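Local coordinates for protein fusarinine C esterase sidJ (Aspergillus fumigatus, PDB 6GUP) that hydrolyses the ester bonds of the fungal siderophore fusarinine C, yielding fusarinine and iron, and works as a homodimer, at residues A[30-42]-A[96-110]. Residues are numbered along the deposited sequence; the frame is centred on the assembly and turned at random.
Sequences TTTTRKPHSLLFV and CLKYIKEYKTEKFGG
Lys104 NZ is gripped by oxygens of the loop before strand 37-42 and of its first residues. Lys104 NZ donates to Lys35 O at 2.9 Å. Lys104 NZ also bonds Ser38 OG at 3.1 Å. A third hydrogen bond links it to Ser68 OG on the neighbouring strand 67-72. His37 O is close to the amine, but its angle is poor for a bond. The lysine chain bends at chi2 (-62°) and again at chi4, which turns NZ in among these oxygens. Three bonds satisfy the amine of this buried side chain.

One turn further along the helix, the Phe108 ring lies under the backbone of the incoming loop. Lys35 N stands over one face, offset toward the rim, 3.6 Å from CE1 of Phe108. The aliphatic part of Lys107 lies on the opposite face. The Arg34 chain runs past the ring the other way, CG near Phe108 CD1, with the guanidinium almost at right angles to the ring. Arg34 NH1 bonds Phe108 O at 2.7 Å, the oxygen lying near the guanidinium plane. The N-H...O angle is a bent 141°. This bond ties the loop to the last turn of the helix, after which Gly109 leaves helical geometry with positive phi.

Toward the interior the contact turns apolar. Ile100 CG2 packs against Ser38, 3.2 Å from its OG. Leu40 CD2 meets Leu97 CD2 at 3.7 Å, CD1 reaches Ile100 CD1, and Cys96 SG touches both methyls. Phe70 of strand 67-72 and Leu119 of strand 117-122 flank Leu40.

The 96-108 part of helix 86-108 runs roughly antiparallel to strand 37-42 (154°), with axes 9.5 Å apart at closest approach. Such packing of a helix on the central, mostly parallel sheet is characteristic of the alpha/beta-hydrolase fold.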
loop_
_atom_site.group_PDB
_atom_site.type_symbol
_atom_site.label_atom_id
_atom_site.label_comp_id
_atom_site.label_asym_id
_atom_site.label_seq_id
_atom_site.Cartn_x
_atom_site.Cartn_y
_atom_site.Cartn_z
ATOM N N THR A 30 -18.620 11.296 6.325
ATOM C CA THR A 30 -19.866 11.311 5.568
ATOM C C THR A 30 -20.583 12.665 5.597
ATOM O O THR A 30 -21.577 12.826 4.882
ATOM C CB THR A 30 -20.849 10.246 6.103
ATOM O OG1 THR A 30 -21.199 10.544 7.461
ATOM C CG2 THR A 30 -20.233 8.856 6.037
ATOM N N THR A 31 -20.101 13.635 6.385
ATOM C CA THR A 31 -20.913 14.825 6.681
ATOM C C THR A 31 -20.187 16.177 6.814
ATOM O O THR A 31 -18.961 16.260 6.922
ATOM C CB THR A 31 -21.802 14.568 7.928
ATOM O OG1 THR A 31 -22.588 15.728 8.233
ATOM C CG2 THR A 31 -20.967 14.173 9.141
ATOM N N THR A 32 -21.017 17.221 6.797
ATOM C CA THR A 32 -20.644 18.633 6.964
ATOM C C THR A 32 -20.063 18.976 8.342
ATOM O O THR A 32 -19.344 19.968 8.479
ATOM C CB THR A 32 -21.904 19.520 6.787
ATOM O OG1 THR A 32 -22.772 18.946 5.802
ATOM C CG2 THR A 32 -21.549 20.940 6.371
ATOM N N THR A 33 -20.393 18.156 9.343
ATOM C CA THR A 33 -20.130 18.442 10.762
ATOM C C THR A 33 -18.683 18.831 11.066
ATOM O O THR A 33 -17.750 18.408 10.379
ATOM C CB THR A 33 -20.483 17.236 11.667
ATOM O OG1 THR A 33 -19.690 16.106 11.296
ATOM C CG2 THR A 33 -21.962 16.863 11.567
ATOM N N ARG A 34 -18.524 19.628 12.119
ATOM C CA ARG A 34 -17.222 20.147 12.529
ATOM C C ARG A 34 -16.389 19.032 13.172
ATOM O O ARG A 34 -16.902 18.262 13.986
ATOM C CB ARG A 34 -17.411 21.312 13.506
ATOM C CG ARG A 34 -16.230 22.262 13.597
ATOM C CD ARG A 34 -16.451 23.320 14.669
ATOM N NE ARG A 34 -15.225 23.596 15.416
ATOM C CZ ARG A 34 -14.220 24.378 15.009
ATOM N NH1 ARG A 34 -14.256 25.006 13.833
ATOM N NH2 ARG A 34 -13.158 24.534 15.796
ATOM N N LYS A 35 -15.111 18.961 12.795
ATOM C CA LYS A 35 -14.196 17.899 13.221
ATOM C C LYS A 35 -12.830 18.489 13.567
ATOM O O LYS A 35 -11.852 18.237 12.864
ATOM C CB LYS A 35 -14.012 16.866 12.101
ATOM C CG LYS A 35 -15.273 16.174 11.629
ATOM C CD LYS A 35 -15.844 15.239 12.673
ATOM C CE LYS A 35 -16.985 14.446 12.070
ATOM N NZ LYS A 35 -17.708 13.596 13.051
ATOM N N PRO A 36 -12.745 19.275 14.653
ATOM C CA PRO A 36 -11.450 19.842 15.049
ATOM C C PRO A 36 -10.420 18.801 15.525
ATOM O O PRO A 36 -9.217 19.067 15.465
ATOM C CB PRO A 36 -11.818 20.807 16.183
ATOM C CG PRO A 36 -13.096 20.281 16.735
ATOM C CD PRO A 36 -13.823 19.649 15.587
ATOM N N HIS A 37 -10.893 17.636 15.974
ATOM C CA HIS A 37 -10.041 16.591 16.546
ATOM C C HIS A 37 -9.823 15.437 15.565
ATOM O O HIS A 37 -10.631 15.222 14.656
ATOM C CB HIS A 37 -10.669 16.081 17.843
ATOM C CG HIS A 37 -11.127 17.176 18.758
ATOM N ND1 HIS A 37 -10.266 18.122 19.270
ATOM C CD2 HIS A 37 -12.353 17.481 19.246
ATOM C CE1 HIS A 37 -10.939 18.962 20.034
ATOM N NE2 HIS A 37 -12.208 18.595 20.038
ATOM N N SER A 38 -8.732 14.698 15.770
ATOM C CA SER A 38 -8.275 13.669 14.830
ATOM C C SER A 38 -7.791 12.406 15.539
ATOM O O SER A 38 -7.023 12.486 16.498
ATOM C CB SER A 38 -7.128 14.220 13.983
ATOM O OG SER A 38 -7.524 15.382 13.279
ATOM N N LEU A 39 -8.242 11.248 15.053
ATOM C CA LEU A 39 -7.733 9.947 15.485
ATOM C C LEU A 39 -7.002 9.299 14.310
ATOM O O LEU A 39 -7.636 8.896 13.332
ATOM C CB LEU A 39 -8.885 9.051 15.957
ATOM C CG LEU A 39 -8.533 7.645 16.463
ATOM C CD1 LEU A 39 -7.644 7.711 17.694
ATOM C CD2 LEU A 39 -9.795 6.853 16.767
ATOM N N LEU A 40 -5.672 9.215 14.403
ATOM C CA LEU A 40 -4.860 8.524 13.399
ATOM C C LEU A 40 -4.683 7.066 13.816
ATOM O O LEU A 40 -4.071 6.774 14.846
ATOM C CB LEU A 40 -3.495 9.195 13.220
ATOM C CG LEU A 40 -2.550 8.592 12.165
ATOM C CD1 LEU A 40 -3.192 8.520 10.785
ATOM C CD2 LEU A 40 -1.259 9.389 12.101
ATOM N N PHE A 41 -5.217 6.171 12.992
ATOM C CA PHE A 41 -5.223 4.737 13.243
ATOM C C PHE A 41 -4.118 4.104 12.400
ATOM O O PHE A 41 -4.108 4.254 11.179
ATOM C CB PHE A 41 -6.595 4.180 12.856
ATOM C CG PHE A 41 -6.755 2.704 13.074
ATOM C CD1 PHE A 41 -6.424 1.800 12.069
ATOM C CD2 PHE A 41 -7.285 2.214 14.264
ATOM C CE1 PHE A 41 -6.589 0.438 12.255
ATOM C CE2 PHE A 41 -7.454 0.852 14.456
ATOM C CZ PHE A 41 -7.110 -0.036 13.447
ATOM N N VAL A 42 -3.190 3.414 13.063
ATOM C CA VAL A 42 -2.070 2.743 12.402
ATOM C C VAL A 42 -2.330 1.239 12.455
ATOM O O VAL A 42 -2.288 0.630 13.528
ATOM C CB VAL A 42 -0.724 3.080 13.088
ATOM C CG1 VAL A 42 0.446 2.415 12.367
ATOM C CG2 VAL A 42 -0.514 4.590 13.141
ATOM N N CYS A 96 2.650 12.605 8.721
ATOM C CA CYS A 96 1.191 12.517 8.604
ATOM C C CYS A 96 0.476 13.356 9.664
ATOM O O CYS A 96 -0.515 14.024 9.362
ATOM C CB CYS A 96 0.724 11.063 8.698
ATOM S SG CYS A 96 -1.008 10.829 8.244
ATOM N N LEU A 97 0.980 13.315 10.898
ATOM C CA LEU A 97 0.439 14.128 11.992
ATOM C C LEU A 97 0.587 15.625 11.733
ATOM O O LEU A 97 -0.337 16.392 12.016
ATOM C CB LEU A 97 1.113 13.775 13.320
ATOM C CG LEU A 97 0.824 12.388 13.898
ATOM C CD1 LEU A 97 1.735 12.117 15.080
ATOM C CD2 LEU A 97 -0.623 12.266 14.320
ATOM N N LYS A 98 1.742 16.034 11.207
ATOM C CA LYS A 98 1.962 17.430 10.810
ATOM C C LYS A 98 0.943 17.874 9.770
ATOM O O LYS A 98 0.375 18.963 9.883
ATOM C CB LYS A 98 3.375 17.647 10.256
ATOM C CG LYS A 98 3.637 19.093 9.850
ATOM C CD LYS A 98 4.976 19.297 9.174
ATOM C CE LYS A 98 5.150 20.764 8.813
ATOM N NZ LYS A 98 6.540 21.093 8.402
ATOM N N TYR A 99 0.733 17.035 8.757
ATOM C CA TYR A 99 -0.238 17.322 7.704
ATOM C C TYR A 99 -1.660 17.459 8.254
ATOM O O TYR A 99 -2.357 18.422 7.935
ATOM C CB TYR A 99 -0.212 16.244 6.614
ATOM C CG TYR A 99 -1.343 16.406 5.629
ATOM C CD1 TYR A 99 -1.259 17.333 4.591
ATOM C CD2 TYR A 99 -2.520 15.665 5.759
ATOM C CE1 TYR A 99 -2.304 17.503 3.696
ATOM C CE2 TYR A 99 -3.571 15.831 4.872
ATOM C CZ TYR A 99 -3.459 16.748 3.840
ATOM O OH TYR A 99 -4.497 16.914 2.955
ATOM N N ILE A 100 -2.079 16.484 9.062
ATOM C CA ILE A 100 -3.417 16.484 9.673
ATOM C C ILE A 100 -3.638 17.739 10.517
ATOM O O ILE A 100 -4.720 18.330 10.483
ATOM C CB ILE A 100 -3.662 15.213 10.533
ATOM C CG1 ILE A 100 -3.815 13.987 9.624
ATOM C CG2 ILE A 100 -4.915 15.355 11.399
ATOM C CD1 ILE A 100 -3.739 12.656 10.344
ATOM N N LYS A 101 -2.609 18.136 11.263
ATOM C CA LYS A 101 -2.677 19.310 12.130
ATOM C C LYS A 101 -2.864 20.606 11.339
ATOM O O LYS A 101 -3.698 21.436 11.710
ATOM C CB LYS A 101 -1.429 19.393 13.012
ATOM C CG LYS A 101 -1.535 20.368 14.179
ATOM C CD LYS A 101 -0.784 19.853 15.401
ATOM C CE LYS A 101 -0.205 20.962 16.263
ATOM N NZ LYS A 101 0.701 20.406 17.309
ATOM N N GLU A 102 -2.104 20.775 10.255
ATOM C CA GLU A 102 -2.274 21.940 9.368
ATOM C C GLU A 102 -3.595 21.866 8.595
ATOM O O GLU A 102 -4.267 22.885 8.428
ATOM C CB GLU A 102 -1.080 22.106 8.405
ATOM C CG GLU A 102 -1.266 23.090 7.241
ATOM C CD GLU A 102 -1.350 24.555 7.658
ATOM O OE1 GLU A 102 -0.739 25.395 6.962
ATOM O OE2 GLU A 102 -2.020 24.885 8.659
ATOM N N TYR A 103 -3.946 20.670 8.120
ATOM C CA TYR A 103 -5.209 20.446 7.403
ATOM C C TYR A 103 -6.428 20.825 8.242
ATOM O O TYR A 103 -7.317 21.531 7.762
ATOM C CB TYR A 103 -5.326 18.982 6.950
ATOM C CG TYR A 103 -6.730 18.554 6.574
ATOM C CD1 TYR A 103 -7.369 19.089 5.455
ATOM C CD2 TYR A 103 -7.421 17.611 7.339
ATOM C CE1 TYR A 103 -8.656 18.701 5.111
ATOM C CE2 TYR A 103 -8.707 17.215 7.000
ATOM C CZ TYR A 103 -9.323 17.763 5.887
ATOM O OH TYR A 103 -10.594 17.368 5.544
ATOM N N LYS A 104 -6.463 20.343 9.483
ATOM C CA LYS A 104 -7.581 20.624 10.392
ATOM C C LYS A 104 -7.652 22.086 10.830
ATOM O O LYS A 104 -8.745 22.599 11.082
ATOM C CB LYS A 104 -7.547 19.698 11.619
ATOM C CG LYS A 104 -7.940 18.255 11.329
ATOM C CD LYS A 104 -9.373 18.146 10.825
ATOM C CE LYS A 104 -9.822 16.707 10.642
ATOM N NZ LYS A 104 -10.209 16.049 11.919
ATOM N N THR A 105 -6.500 22.748 10.922
ATOM C CA THR A 105 -6.459 24.191 11.154
ATOM C C THR A 105 -7.025 24.937 9.944
ATOM O O THR A 105 -7.918 25.765 10.093
ATOM C CB THR A 105 -5.027 24.688 11.430
ATOM O OG1 THR A 105 -4.453 23.933 12.504
ATOM C CG2 THR A 105 -5.026 26.173 11.800
ATOM N N GLU A 106 -6.496 24.640 8.759
ATOM C CA GLU A 106 -6.946 25.283 7.513
ATOM C C GLU A 106 -8.437 25.089 7.225
ATOM O O GLU A 106 -9.115 26.032 6.812
ATOM C CB GLU A 106 -6.132 24.781 6.314
ATOM C CG GLU A 106 -4.733 25.369 6.225
ATOM C CD GLU A 106 -3.968 24.884 5.007
ATOM O OE1 GLU A 106 -3.300 25.714 4.356
ATOM O OE2 GLU A 106 -4.033 23.675 4.694
ATOM N N LYS A 107 -8.939 23.872 7.444
ATOM C CA LYS A 107 -10.330 23.538 7.127
ATOM C C LYS A 107 -11.326 24.186 8.091
ATOM O O LYS A 107 -12.222 24.913 7.655
ATOM C CB LYS A 107 -10.535 22.018 7.095
ATOM C CG LYS A 107 -11.930 21.597 6.648
ATOM C CD LYS A 107 -11.968 20.154 6.174
ATOM C CE LYS A 107 -13.383 19.724 5.822
ATOM N NZ LYS A 107 -13.502 18.246 5.690
ATOM N N PHE A 108 -11.161 23.926 9.389
ATOM C CA PHE A 108 -12.128 24.363 10.407
ATOM C C PHE A 108 -11.707 25.595 11.218
ATOM O O PHE A 108 -12.495 26.085 12.029
ATOM C CB PHE A 108 -12.458 23.199 11.348
ATOM C CG PHE A 108 -12.967 21.977 10.638
ATOM C CD1 PHE A 108 -14.324 21.823 10.367
ATOM C CD2 PHE A 108 -12.085 20.982 10.226
ATOM C CE1 PHE A 108 -14.791 20.696 9.701
ATOM C CE2 PHE A 108 -12.546 19.852 9.565
ATOM C CZ PHE A 108 -13.901 19.707 9.304
ATOM N N GLY A 109 -10.489 26.098 11.001
ATOM C CA GLY A 109 -10.030 27.329 11.649
ATOM C C GLY A 109 -9.908 27.206 13.157
ATOM O O GLY A 109 -9.226 26.311 13.661
ATOM N N GLY A 110 -10.583 28.108 13.871
ATOM C CA GLY A 110 -10.574 28.126 15.332
ATOM C C GLY A 110 -9.222 28.541 15.875
ATOM O O GLY A 110 -8.528 29.359 15.266
#